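Local coordinates for protein PrgX (Enterococcus faecalis, PDB 2AWI) that serves as the receptor for the peptide sex pheromone cCF10 and probably binds DNA as a repressor in the regulation of conjugation, at residues S201-N206 against T281-K286; N259-F264 against S275-L280. The protein carries 1 engineered substitution. All coordinates share one frame; numbering follows the deposited sequence.

Interaction 1: residues S201-N206 against T281-K286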
loop_
_atom_site.group_PDB
_atom_site.type_symbol
_atom_site.label_atom_id
_atom_site.label_comp_id
_atom_site.label_asym_id
_atom_site.label_seq_id
_atom_site.Cartn_x
_atom_site.Cartn_y
_atom_site.Cartn_z
ATOM N N SER A 201 5.310 -14.270 -25.454
ATOM C CA SER A 201 4.492 -13.338 -26.216
ATOM C C SER A 201 4.490 -11.925 -25.658
ATOM O O SER A 201 4.505 -10.956 -26.421
ATOM C CB SER A 201 3.063 -13.858 -26.304
ATOM O OG SER A 201 3.052 -15.090 -26.997
ATOM N N ILE A 202 4.449 -11.814 -24.331
ATOM C CA ILE A 202 4.449 -10.518 -23.667
ATOM C C ILE A 202 5.822 -9.869 -23.817
ATOM O O ILE A 202 5.932 -8.658 -23.988
ATOM C CB ILE A 202 4.119 -10.658 -22.154
ATOM C CG1 ILE A 202 2.640 -10.988 -21.970
ATOM C CG2 ILE A 202 4.441 -9.370 -21.413
ATOM C CD1 ILE A 202 1.711 -9.905 -22.467
HETATM N N MSE A 203 6.864 -10.688 -23.762
HETATM C CA MSE A 203 8.232 -10.196 -23.877
HETATM C C MSE A 203 8.535 -9.631 -25.276
HETATM O O MSE A 203 9.421 -8.794 -25.429
HETATM C CB MSE A 203 9.212 -11.320 -23.534
HETATM C CG MSE A 203 10.536 -10.843 -22.965
HETATM SE SE MSE A 203 10.330 -9.935 -21.260
HETATM C CE MSE A 203 10.704 -8.126 -21.854
ATOM N N ASN A 204 7.801 -10.093 -26.288
ATOM C CA ASN A 204 7.987 -9.622 -27.657
ATOM C C ASN A 204 6.880 -8.644 -28.007
ATOM O O ASN A 204 6.625 -8.371 -29.178
ATOM C CB ASN A 204 7.939 -10.783 -28.653
ATOM C CG ASN A 204 9.018 -11.807 -28.412
ATOM O OD1 ASN A 204 10.098 -11.483 -27.916
ATOM N ND2 ASN A 204 8.741 -13.055 -28.784
ATOM N N ARG A 205 6.219 -8.130 -26.981
ATOM C CA ARG A 205 5.124 -7.184 -27.143
ATOM C C ARG A 205 4.126 -7.608 -28.219
ATOM O O ARG A 205 3.419 -6.776 -28.789
ATOM C CB ARG A 205 5.670 -5.786 -27.445
ATOM C CG ARG A 205 4.706 -4.669 -27.082
ATOM C CD ARG A 205 5.376 -3.314 -27.101
ATOM N NE ARG A 205 4.669 -2.350 -26.260
ATOM C CZ ARG A 205 3.437 -1.906 -26.488
ATOM N NH1 ARG A 205 2.760 -2.335 -27.540
ATOM N NH2 ARG A 205 2.880 -1.030 -25.661
ATOM N N ASN A 206 4.065 -8.908 -28.489
ATOM C CA ASN A 206 3.132 -9.449 -29.473
ATOM C C ASN A 206 1.771 -9.546 -28.782
ATOM O O ASN A 206 1.416 -10.590 -28.235
ATOM C CB ASN A 206 3.590 -10.839 -29.905
ATOM C CG ASN A 206 2.968 -11.278 -31.207
ATOM O OD1 ASN A 206 1.781 -11.061 -31.449
ATOM N ND2 ASN A 206 3.769 -11.914 -32.057
ATOM N N THR A 281 11.039 -5.598 -15.124
ATOM C CA THR A 281 12.081 -4.586 -15.267
ATOM C C THR A 281 12.357 -4.327 -16.745
ATOM O O THR A 281 12.557 -3.184 -17.163
ATOM C CB THR A 281 13.398 -5.031 -14.585
ATOM O OG1 THR A 281 13.182 -5.184 -13.178
ATOM C CG2 THR A 281 14.490 -3.997 -14.805
ATOM N N LYS A 282 12.359 -5.395 -17.534
ATOM C CA LYS A 282 12.608 -5.278 -18.962
ATOM C C LYS A 282 11.375 -4.729 -19.668
ATOM O O LYS A 282 11.484 -3.904 -20.576
ATOM C CB LYS A 282 13.005 -6.639 -19.532
ATOM C CG LYS A 282 14.257 -7.213 -18.876
ATOM C CD LYS A 282 14.650 -8.561 -19.454
ATOM C CE LYS A 282 15.892 -9.112 -18.756
ATOM N NZ LYS A 282 16.378 -10.395 -19.352
ATOM N N ILE A 283 10.203 -5.181 -19.243
ATOM C CA ILE A 283 8.961 -4.710 -19.832
ATOM C C ILE A 283 8.906 -3.195 -19.655
ATOM O O ILE A 283 8.719 -2.451 -20.617
ATOM C CB ILE A 283 7.726 -5.319 -19.124
ATOM C CG1 ILE A 283 7.726 -6.844 -19.260
ATOM C CG2 ILE A 283 6.452 -4.742 -19.721
ATOM C CD1 ILE A 283 7.436 -7.342 -20.661
ATOM N N SER A 284 9.079 -2.755 -18.410
ATOM C CA SER A 284 9.043 -1.337 -18.056
ATOM C C SER A 284 10.039 -0.470 -18.824
ATOM O O SER A 284 9.735 0.670 -19.176
ATOM C CB SER A 284 9.279 -1.168 -16.552
ATOM O OG SER A 284 8.205 -1.717 -15.809
ATOM N N ALA A 285 11.231 -1.002 -19.073
ATOM C CA ALA A 285 12.245 -0.259 -19.807
ATOM C C ALA A 285 11.776 0.011 -21.238
ATOM O O ALA A 285 11.809 1.153 -21.701
ATOM C CB ALA A 285 13.559 -1.034 -19.812
ATOM N N LYS A 286 11.328 -1.034 -21.931
ATOM C CA LYS A 286 10.856 -0.890 -23.306
ATOM C C LYS A 286 9.725 0.128 -23.402
ATOM O O LYS A 286 9.530 0.761 -24.444
ATOM C CB LYS A 286 10.390 -2.243 -23.852
ATOM C CG LYS A 286 11.517 -3.269 -23.991
ATOM C CD LYS A 286 11.005 -4.682 -24.294
ATOM C CE LYS A 286 10.223 -4.747 -25.596
ATOM N NZ LYS A 286 9.894 -6.155 -25.956
#
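Met-203 and Ile-283 mark the nearest approach of the two backbones, with 6.9 Å between the CA atom of Met-203 and the CA atom of Ile-283, where the end of helix 184-203 meets the last turns of helix 270-286. Met-203 is a selenomethionine and carries much of the contact. Its CG lies anti to the backbone N (chi1 -152°), and further bends at chi2 and chi3 bring the terminal methyl onto the facing helix. There CE sits 3.6 Å from Ile-283 CD1. The same CE is 3.6 Å from Lys-282 CB, and the two side chains run at about a right angle. Ile-283 CD1 also meets the neighbouring residue: it lies 3.7 Å from Ile-202 CG2. One methyl thus touches two consecutive residues of 201-206. Ile-202 and Ile-283 both also touch Ile-242 of helix 230-248, so this apolar part continues into the helical layers of the C-terminal TPR region. Helix 184-203 ends here in a Schellman motif. Arg-205, with positive phi, is its C-prime residue, and Arg-205 N bonds to Ile-202 O at 3.1 Å. The turn leads directly to Asn-206, the N-cap of helix 207-220. The helix end also meets a lysine. Lys-286 bends at chi3 (60°), and its NZ comes 2.7 Å from Met-203 O, near the C-terminal end of the helix, where the helix dipole would tend to suit a positive charge. Arg-205 NE stays 6.5 Å from Lys-286 NZ. The charge of Arg-205 is met by Glu-287, just past 281-286, in a salt bridge. The aliphatic part of Lys-282 shares in the packing, while its extended chain carries the ammonium group away from 201-206.

Interaction 2: residues N259-F264 against S275-L280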
loop_
_atom_site.group_PDB
_atom_site.type_symbol
_atom_site.label_atom_id
_atom_site.label_comp_id
_atom_site.label_asym_id
_atom_site.label_seq_id
_atom_site.Cartn_x
_atom_site.Cartn_y
_atom_site.Cartn_z
ATOM N N ASN A 259 1.646 -6.053 -7.454
ATOM C CA ASN A 259 1.073 -6.667 -6.273
ATOM C C ASN A 259 1.152 -8.194 -6.348
ATOM O O ASN A 259 1.332 -8.876 -5.330
ATOM C CB ASN A 259 -0.371 -6.205 -6.114
ATOM C CG ASN A 259 -1.003 -6.723 -4.855
ATOM O OD1 ASN A 259 -0.355 -6.815 -3.812
ATOM N ND2 ASN A 259 -2.283 -7.059 -4.935
ATOM N N ILE A 260 1.032 -8.732 -7.556
ATOM C CA ILE A 260 1.123 -10.169 -7.724
ATOM C C ILE A 260 2.571 -10.620 -7.515
ATOM O O ILE A 260 2.821 -11.650 -6.883
ATOM C CB ILE A 260 0.600 -10.587 -9.110
ATOM C CG1 ILE A 260 -0.925 -10.407 -9.133
ATOM C CG2 ILE A 260 0.992 -12.030 -9.422
ATOM C CD1 ILE A 260 -1.581 -10.830 -10.415
ATOM N N ILE A 261 3.525 -9.844 -8.030
ATOM C CA ILE A 261 4.938 -10.174 -7.857
ATOM C C ILE A 261 5.220 -10.244 -6.355
ATOM O O ILE A 261 5.973 -11.096 -5.888
ATOM C CB ILE A 261 5.856 -9.100 -8.492
ATOM C CG1 ILE A 261 5.744 -9.158 -10.017
ATOM C CG2 ILE A 261 7.306 -9.319 -8.068
ATOM C CD1 ILE A 261 6.673 -8.201 -10.735
ATOM N N ASN A 262 4.595 -9.345 -5.605
ATOM C CA ASN A 262 4.770 -9.292 -4.163
ATOM C C ASN A 262 4.188 -10.516 -3.451
ATOM O O ASN A 262 4.734 -10.967 -2.444
ATOM C CB ASN A 262 4.134 -8.019 -3.610
ATOM C CG ASN A 262 4.111 -7.992 -2.098
ATOM O OD1 ASN A 262 5.150 -8.106 -1.446
ATOM N ND2 ASN A 262 2.919 -7.841 -1.528
ATOM N N ILE A 263 3.080 -11.046 -3.964
ATOM C CA ILE A 263 2.460 -12.224 -3.364
ATOM C C ILE A 263 3.410 -13.417 -3.431
ATOM O O ILE A 263 3.538 -14.177 -2.467
ATOM C CB ILE A 263 1.144 -12.587 -4.080
ATOM C CG1 ILE A 263 0.016 -11.709 -3.547
ATOM C CG2 ILE A 263 0.809 -14.041 -3.872
ATOM C CD1 ILE A 263 -0.187 -11.829 -2.042
ATOM N N PHE A 264 4.076 -13.571 -4.569
ATOM C CA PHE A 264 5.012 -14.668 -4.754
ATOM C C PHE A 264 6.133 -14.566 -3.735
ATOM O O PHE A 264 6.698 -15.575 -3.318
ATOM C CB PHE A 264 5.585 -14.656 -6.185
ATOM C CG PHE A 264 4.677 -15.298 -7.205
ATOM C CD1 PHE A 264 4.394 -16.665 -7.142
ATOM C CD2 PHE A 264 4.071 -14.535 -8.201
ATOM C CE1 PHE A 264 3.513 -17.264 -8.054
ATOM C CE2 PHE A 264 3.187 -15.124 -9.120
ATOM C CZ PHE A 264 2.909 -16.490 -9.045
ATOM N N SER A 275 12.228 -14.213 -11.261
ATOM C CA SER A 275 11.975 -14.109 -12.696
ATOM C C SER A 275 10.951 -13.037 -13.070
ATOM O O SER A 275 11.089 -12.374 -14.097
ATOM C CB SER A 275 11.526 -15.459 -13.257
ATOM O OG SER A 275 10.118 -15.529 -13.340
ATOM N N LEU A 276 9.923 -12.860 -12.249
ATOM C CA LEU A 276 8.916 -11.851 -12.540
ATOM C C LEU A 276 9.463 -10.437 -12.362
ATOM O O LEU A 276 9.080 -9.521 -13.090
ATOM C CB LEU A 276 7.683 -12.066 -11.664
ATOM C CG LEU A 276 6.572 -12.918 -12.294
ATOM C CD1 LEU A 276 7.156 -14.063 -13.104
ATOM C CD2 LEU A 276 5.658 -13.438 -11.191
ATOM N N VAL A 277 10.358 -10.258 -11.395
ATOM C CA VAL A 277 10.959 -8.949 -11.170
ATOM C C VAL A 277 11.804 -8.584 -12.392
ATOM O O VAL A 277 11.732 -7.459 -12.899
ATOM C CB VAL A 277 11.860 -8.939 -9.906
ATOM C CG1 VAL A 277 12.684 -7.661 -9.858
ATOM C CG2 VAL A 277 11.000 -9.032 -8.658
ATOM N N GLU A 278 12.599 -9.541 -12.866
ATOM C CA GLU A 278 13.443 -9.319 -14.031
ATOM C C GLU A 278 12.548 -9.010 -15.225
ATOM O O GLU A 278 12.807 -8.071 -15.983
ATOM C CB GLU A 278 14.290 -10.561 -14.315
ATOM C CG GLU A 278 15.148 -10.989 -13.132
ATOM C CD GLU A 278 15.948 -12.248 -13.402
ATOM O OE1 GLU A 278 15.349 -13.256 -13.835
ATOM O OE2 GLU A 278 17.176 -12.230 -13.169
ATOM N N GLU A 279 11.484 -9.797 -15.371
ATOM C CA GLU A 279 10.541 -9.616 -16.467
ATOM C C GLU A 279 9.983 -8.203 -16.482
ATOM O O GLU A 279 10.119 -7.488 -17.470
ATOM C CB GLU A 279 9.384 -10.625 -16.362
ATOM C CG GLU A 279 9.486 -11.792 -17.341
ATOM C CD GLU A 279 8.547 -12.952 -17.014
ATOM O OE1 GLU A 279 7.331 -12.721 -16.850
ATOM O OE2 GLU A 279 9.030 -14.101 -16.931
ATOM N N LEU A 280 9.364 -7.801 -15.380
ATOM C CA LEU A 280 8.769 -6.473 -15.275
ATOM C C LEU A 280 9.780 -5.340 -15.460
ATOM O O LEU A 280 9.420 -4.248 -15.898
ATOM C CB LEU A 280 8.062 -6.318 -13.926
ATOM C CG LEU A 280 7.349 -4.984 -13.688
ATOM C CD1 LEU A 280 6.233 -4.810 -14.708
ATOM C CD2 LEU A 280 6.794 -4.941 -12.277
#
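The Phe-264 ring is the one aromatic group here, and Leu-276 meets it from an oblique direction. Leu-276 CD2 lies 3.6 Å from Phe-264 CD2 and also 3.6 Å from Phe-264 CE2, so the methyl straddles one side bond of the ring. The leucine side chain comes in roughly perpendicular to that of Phe-264. Outside the two segments, Phe-264 touches Leu-234 and Ile-272. Ile-261 makes the other contacts. Its CG1 is anti to the carbonyl carbon (chi1 -70°), and the chain is then extended, which carries CD1 up against the facing helix. CD1 reaches Leu-280 CD2 at 3.6 Å and is equally close to the backbone, 3.6 Å from Leu-276 O. The other branch goes to a different residue: Ile-261 CG2 lies 3.8 Å from Val-277 CG2. Ile-261 and Leu-276 lie alongside each other, pointing opposite ways, with Ile-261 CG1 3.9 Å from Leu-276 CB. Ile-261 sits as a knob among His-273, Leu-276, Val-277 and Leu-280, the i, i+3, i+4, i+7 hole of knobs-into-holes packing. All five touching residues are buried, and the contact is apolar. The far side of helix 251-266 faces another chain: Asn-259 hydrogen-bonds to Asn-259 of the second subunit, and Ile-263 packs on Ile-263 of that subunit. The axes of the two segments run nearly antiparallel, at 158°, and come within 10.1 Å. Consecutive helices joined by a short turn form a helical hairpin here, the kind of pairing from which TPR arrays are built.

The centres of interactions 1 and 2 lie about 14 Å apart, on the same side of the centre of the chain. Both use helix 270-286, and their segments on it follow directly: 275-280 serves interaction 2 and 281-286 serves interaction 1. Along the chain the order is 201-206, 259-264, 275-280, 281-286. Interaction 2 is the local one, between neighbouring helices 251-266 and 270-286. Interaction 1 spans a longer gap and brings the end of helix 184-203 back to the same helix. Helix 230-248 touches residues of both. Within the all-helical C-terminal TPR region, interaction 2 thus closes a hairpin, and interaction 1 joins helices with three others between them. Helix 251-266 also meets the second subunit.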